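Local structure of mandelate racemase/muconate lactonizing enzyme-like protein (Roseovarius sp. TM1035, 3RCY) at residues M300-N305 against I329-M334; A306-H311 against V323-S328. The protein is of unestablished function but belongs to the enolase superfamily, whose magnesium-dependent members abstract a proton next to a carboxylate, and is probably an isomerase. One frame throughout, in Å; residues are numbered along the deposited sequence.

Interaction 1 (M300-N305 against I329-M334); sequences MAEVYN and IPNILM
E302, in the last turn of helix 290-302, and N331, in the loop that leads from helix 316-327 to strand 335-336, bring the two backbones to a CA-CA distance of 6.5 Å. The helix stops here in a Schellman motif: N305, with positive phi, is its C-prime residue, and N305 N bonds to E302 O while A306 N bonds to A301 O. Against this terminus N331 lays its side-chain amide, and no direct hydrogen bond joins the segments. The amide carbon N331 CG rests 3.5 Å from E302 CG, the two side chains crossing at about a right angle. N331 ND2 lies 3.4 Å from A301 CB and, donor facing donor, equally near E302 N without bonding to it; its protons go instead to the backbone oxygens of A298 and A306. With CG placed between the backbone N and the carbonyl carbon (chi1 58°), the amide reaches the helix end. The side chain of E302 also crosses P330 at about a right angle and meets it at CG, E302 OE1 lying 3.6 Å from P330 CG. A single water supplies the polar link, donating to E302 OE2 at 2.7 Å and to N331 OD1 at 2.9 Å, between groups whose planes stand 45° apart. E302 OE2 also forms a salt bridge with K296 of a second subunit. An alanine in place of E302 would probably leave that lysine without its mate, deprive the water of one acceptor and open a gap beside N331 CG and P330. The chemistry thus divides the work: an asparagine ties the helix to the residue just ahead of strand 307-308, while the glutamate turns its charge to the subunit interface, where the lysine is likely to stabilise the ionised form.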
loop_
_atom_site.group_PDB
_atom_site.type_symbol
_atom_site.label_atom_id
_atom_site.label_comp_id
_atom_site.label_asym_id
_atom_site.label_seq_id
_atom_site.Cartn_x
_atom_site.Cartn_y
_atom_site.Cartn_z
ATOM N N MET A 300 15.280 16.172 -8.677
ATOM C CA MET A 300 14.208 15.298 -8.193
ATOM C C MET A 300 13.328 14.790 -9.338
ATOM O O MET A 300 13.036 13.589 -9.421
ATOM C CB MET A 300 13.361 16.021 -7.144
ATOM C CG MET A 300 14.117 16.238 -5.859
ATOM S SD MET A 300 13.398 17.525 -4.845
ATOM C CE MET A 300 14.843 17.937 -3.866
ATOM N N ALA A 301 12.923 15.694 -10.228
ATOM C CA ALA A 301 12.161 15.286 -11.412
ATOM C C ALA A 301 12.897 14.238 -12.262
ATOM O O ALA A 301 12.267 13.311 -12.793
ATOM C CB ALA A 301 11.784 16.501 -12.250
ATOM N N GLU A 302 14.220 14.381 -12.384
ATOM C CA GLU A 302 15.035 13.402 -13.112
ATOM C C GLU A 302 14.824 11.975 -12.630
ATOM O O GLU A 302 14.681 11.069 -13.453
ATOM C CB GLU A 302 16.528 13.728 -13.044
ATOM C CG GLU A 302 16.987 14.906 -13.890
ATOM C CD GLU A 302 18.501 14.935 -14.003
ATOM O OE1 GLU A 302 19.055 14.057 -14.699
ATOM O OE2 GLU A 302 19.140 15.811 -13.385
ATOM N N VAL A 303 14.806 11.768 -11.310
ATOM C CA VAL A 303 14.664 10.412 -10.757
ATOM C C VAL A 303 13.220 9.893 -10.745
ATOM O O VAL A 303 12.950 8.783 -10.268
ATOM C CB VAL A 303 15.330 10.241 -9.366
ATOM C CG1 VAL A 303 16.828 10.532 -9.470
ATOM C CG2 VAL A 303 14.667 11.122 -8.306
ATOM N N TYR A 304 12.307 10.701 -11.274
ATOM C CA TYR A 304 10.942 10.256 -11.559
ATOM C C TYR A 304 10.693 10.199 -13.062
ATOM O O TYR A 304 9.564 9.979 -13.481
ATOM C CB TYR A 304 9.907 11.170 -10.882
ATOM C CG TYR A 304 9.799 10.909 -9.400
ATOM C CD1 TYR A 304 10.691 11.497 -8.512
ATOM C CD2 TYR A 304 8.841 10.026 -8.894
ATOM C CE1 TYR A 304 10.628 11.235 -7.145
ATOM C CE2 TYR A 304 8.763 9.755 -7.523
ATOM C CZ TYR A 304 9.661 10.364 -6.656
ATOM O OH TYR A 304 9.600 10.125 -5.297
ATOM N N ASN A 305 11.752 10.383 -13.858
ATOM C CA ASN A 305 11.646 10.456 -15.328
ATOM C C ASN A 305 10.594 11.502 -15.716
ATOM O O ASN A 305 9.740 11.286 -16.598
ATOM C CB ASN A 305 11.337 9.075 -15.929
ATOM C CG ASN A 305 11.568 9.013 -17.442
ATOM O OD1 ASN A 305 12.320 9.814 -18.008
ATOM N ND2 ASN A 305 10.913 8.064 -18.096
ATOM N N ILE A 329 19.570 22.184 -17.597
ATOM C CA ILE A 329 18.994 20.908 -17.148
ATOM C C ILE A 329 18.754 19.924 -18.295
ATOM O O ILE A 329 18.346 20.323 -19.385
ATOM C CB ILE A 329 17.699 21.109 -16.318
ATOM C CG1 ILE A 329 16.593 21.750 -17.178
ATOM C CG2 ILE A 329 18.008 21.932 -15.033
ATOM C CD1 ILE A 329 15.215 21.730 -16.541
ATOM N N PRO A 330 19.025 18.630 -18.057
ATOM C CA PRO A 330 18.773 17.656 -19.113
ATOM C C PRO A 330 17.286 17.367 -19.298
ATOM O O PRO A 330 16.869 17.008 -20.394
ATOM C CB PRO A 330 19.530 16.401 -18.636
ATOM C CG PRO A 330 19.638 16.545 -17.170
ATOM C CD PRO A 330 19.707 18.028 -16.889
ATOM N N ASN A 331 16.490 17.575 -18.250
ATOM C CA ASN A 331 15.059 17.253 -18.290
ATOM C C ASN A 331 14.139 18.466 -18.515
ATOM O O ASN A 331 13.122 18.631 -17.834
ATOM C CB ASN A 331 14.641 16.433 -17.046
ATOM C CG ASN A 331 14.943 17.151 -15.723
ATOM O OD1 ASN A 331 15.890 17.919 -15.619
ATOM N ND2 ASN A 331 14.147 16.869 -14.706
ATOM N N ILE A 332 14.509 19.317 -19.462
ATOM C CA ILE A 332 13.660 20.445 -19.873
ATOM C C ILE A 332 12.630 19.960 -20.882
ATOM O O ILE A 332 12.974 19.237 -21.822
ATOM C CB ILE A 332 14.489 21.623 -20.495
ATOM C CG1 ILE A 332 13.593 22.827 -20.833
ATOM C CG2 ILE A 332 15.220 21.182 -21.769
ATOM C CD1 ILE A 332 12.877 23.447 -19.635
ATOM N N LEU A 333 11.372 20.357 -20.697
ATOM C CA LEU A 333 10.344 20.125 -21.716
ATOM C C LEU A 333 10.218 21.357 -22.619
ATOM O O LEU A 333 10.518 21.290 -23.806
ATOM C CB LEU A 333 8.990 19.774 -21.075
ATOM C CG LEU A 333 7.754 19.620 -21.982
ATOM C CD1 LEU A 333 7.969 18.639 -23.167
ATOM C CD2 LEU A 333 6.586 19.181 -21.133
ATOM N N MET A 334 9.778 22.478 -22.049
ATOM C CA MET A 334 9.631 23.726 -22.798
ATOM C C MET A 334 9.511 24.926 -21.850
ATOM O O MET A 334 9.246 24.746 -20.657
ATOM C CB MET A 334 8.422 23.652 -23.748
ATOM C CG MET A 334 7.083 23.340 -23.064
ATOM S SD MET A 334 5.710 23.164 -24.230
ATOM C CE MET A 334 5.988 21.524 -24.906
HETATM O O HOH W 1 18.052 18.218 -13.644
#

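Interaction 2 (A306-H311 against V323-S328); sequences AQMAPH and VHFAAS
Strand 307-308 and helix 316-327 follow one another in the barrel domain of the enolase superfamily, and F325 of the helix fills the layer between them by meeting M308 and P310. The strand pairs in parallel with strand 280-281, and the nearest CA atoms across this contact, those of P310 and A326, are 7.7 Å apart. All three touching residues are buried, and the contact between the segments is wholly apolar. F325 sends its ring away from the helix with CG anti to the backbone N (chi1 170°), and the ring then presents its edge, not a face, to both partners. P310 CG lies in the ring plane, 3.8 Å from F325 CD2, the pyrrolidine approaching at a slant. Farther along the rim, M308 CE sits 4.1 Å from F325 CZ, again near the plane. The methionine is bent at both chi2 and chi3, a curl that turns its terminal methyl back to the ring, and its chain crosses the phenylalanine at about a right angle. Helix 290-302 packs on the same cluster, M294 and A298 on F325, and V297 and A298 on M308. The backbone oxygen of F325 is held as well: S328 OG donates to F325 O at 2.8 Å, the donor tilted 23° from the carbonyl plane, and S328 N reaches the same oxygen from the same face at 3.1 Å. These two bonds, both from S328, grip the carbonyl of F325, and S328 OG is also bonded to K295 of helix 290-302. Such filling of the space between strand and following helix by aromatic and aliphatic side chains is characteristic of (beta/alpha)8-type barrels, here in the modified (beta/alpha)7beta form of the enolase superfamily.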
loop_
_atom_site.group_PDB
_atom_site.type_symbol
_atom_site.label_atom_id
_atom_site.label_comp_id
_atom_site.label_asym_id
_atom_site.label_seq_id
_atom_site.Cartn_x
_atom_site.Cartn_y
_atom_site.Cartn_z
ATOM N N ALA A 306 10.676 12.634 -15.023
ATOM C CA ALA A 306 9.725 13.735 -15.143
ATOM C C ALA A 306 10.476 14.959 -15.660
ATOM O O ALA A 306 11.708 14.987 -15.627
ATOM C CB ALA A 306 9.089 14.021 -13.787
ATOM N N GLN A 307 9.743 15.965 -16.136
ATOM C CA GLN A 307 10.357 17.131 -16.773
ATOM C C GLN A 307 9.906 18.471 -16.207
ATOM O O GLN A 307 8.864 18.565 -15.558
ATOM C CB GLN A 307 10.112 17.103 -18.282
ATOM C CG GLN A 307 10.801 15.934 -18.979
ATOM C CD GLN A 307 10.926 16.129 -20.461
ATOM O OE1 GLN A 307 9.939 16.363 -21.165
ATOM N NE2 GLN A 307 12.149 16.012 -20.958
ATOM N N MET A 308 10.708 19.499 -16.468
ATOM C CA MET A 308 10.407 20.859 -16.048
ATOM C C MET A 308 9.841 21.678 -17.219
ATOM O O MET A 308 10.274 21.536 -18.374
ATOM C CB MET A 308 11.663 21.542 -15.493
ATOM C CG MET A 308 12.395 20.758 -14.396
ATOM S SD MET A 308 11.418 20.430 -12.913
ATOM C CE MET A 308 11.167 22.079 -12.256
ATOM N N ALA A 309 8.866 22.522 -16.911
ATOM C CA ALA A 309 8.375 23.508 -17.867
ATOM C C ALA A 309 8.135 24.816 -17.111
ATOM O O ALA A 309 7.022 25.064 -16.655
ATOM C CB ALA A 309 7.096 23.007 -18.556
ATOM N N PRO A 310 9.195 25.643 -16.949
ATOM C CA PRO A 310 9.148 26.862 -16.131
ATOM C C PRO A 310 7.972 27.777 -16.490
ATOM O O PRO A 310 7.757 28.093 -17.662
ATOM C CB PRO A 310 10.483 27.548 -16.443
ATOM C CG PRO A 310 11.395 26.424 -16.831
ATOM C CD PRO A 310 10.517 25.463 -17.584
ATOM N N HIS A 311 7.214 28.164 -15.472
ATOM C CA HIS A 311 6.045 29.022 -15.625
ATOM C C HIS A 311 6.439 30.449 -15.975
ATOM O O HIS A 311 7.433 30.965 -15.460
ATOM C CB HIS A 311 5.253 29.051 -14.308
ATOM C CG HIS A 311 4.030 29.917 -14.351
ATOM N ND1 HIS A 311 4.009 31.207 -13.864
ATOM C CD2 HIS A 311 2.788 29.679 -14.837
ATOM C CE1 HIS A 311 2.801 31.719 -14.025
ATOM N NE2 HIS A 311 2.041 30.811 -14.614
ATOM N N VAL A 323 15.187 30.887 -18.573
ATOM C CA VAL A 323 15.999 30.487 -19.714
ATOM C C VAL A 323 17.348 29.918 -19.277
ATOM O O VAL A 323 17.758 28.859 -19.762
ATOM C CB VAL A 323 16.151 31.647 -20.738
ATOM C CG1 VAL A 323 17.209 31.324 -21.795
ATOM C CG2 VAL A 323 14.797 31.930 -21.407
ATOM N N HIS A 324 18.029 30.604 -18.356
ATOM C CA HIS A 324 19.290 30.080 -17.807
ATOM C C HIS A 324 19.119 28.746 -17.074
ATOM O O HIS A 324 19.946 27.827 -17.215
ATOM C CB HIS A 324 19.939 31.129 -16.904
ATOM C CG HIS A 324 20.523 32.261 -17.678
ATOM N ND1 HIS A 324 21.792 32.214 -18.211
ATOM C CD2 HIS A 324 19.980 33.431 -18.093
ATOM C CE1 HIS A 324 22.026 33.329 -18.879
ATOM N NE2 HIS A 324 20.938 34.080 -18.834
ATOM N N PHE A 325 18.051 28.661 -16.281
ATOM C CA PHE A 325 17.674 27.430 -15.599
ATOM C C PHE A 325 17.480 26.310 -16.626
ATOM O O PHE A 325 18.116 25.252 -16.531
ATOM C CB PHE A 325 16.395 27.665 -14.781
ATOM C CG PHE A 325 15.767 26.407 -14.229
ATOM C CD1 PHE A 325 16.411 25.656 -13.247
ATOM C CD2 PHE A 325 14.514 25.998 -14.668
ATOM C CE1 PHE A 325 15.825 24.500 -12.732
ATOM C CE2 PHE A 325 13.912 24.841 -14.151
ATOM C CZ PHE A 325 14.582 24.091 -13.181
ATOM N N ALA A 326 16.623 26.565 -17.614
ATOM C CA ALA A 326 16.309 25.599 -18.676
ATOM C C ALA A 326 17.533 25.176 -19.488
ATOM O O ALA A 326 17.648 24.010 -19.870
ATOM C CB ALA A 326 15.254 26.171 -19.600
ATOM N N ALA A 327 18.438 26.122 -19.760
ATOM C CA ALA A 327 19.654 25.835 -20.537
ATOM C C ALA A 327 20.543 24.778 -19.866
ATOM O O ALA A 327 21.291 24.064 -20.551
ATOM C CB ALA A 327 20.448 27.102 -20.759
ATOM N N SER A 328 20.423 24.666 -18.541
ATOM C CA SER A 328 21.346 23.874 -17.718
ATOM C C SER A 328 20.825 22.503 -17.282
ATOM O O SER A 328 21.563 21.739 -16.647
ATOM C CB SER A 328 21.732 24.672 -16.469
ATOM O OG SER A 328 20.658 24.681 -15.532
#

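How the interactions relate
Interaction 2 is nested within the chain loop closed by interaction 1, and their centres are only 8 Å apart. Both are largely buried, but they differ in depth: 306-311 with 323-328 lies about 11 Å from the chain's centre and is apolar between strand and helix, whereas 300-305 with 329-334 lies about 17 Å out, beside other subunits, and joins its segments through van der Waals contact and one bridging water, with the glutamate's charge paired to another subunit. They share elements too. Helix 290-302 ends in interaction 1 and leads into strand 307-308 of interaction 2; L333 N lies 2.8 Å from M308 O, a probable hydrogen bond joining the later loop to that strand.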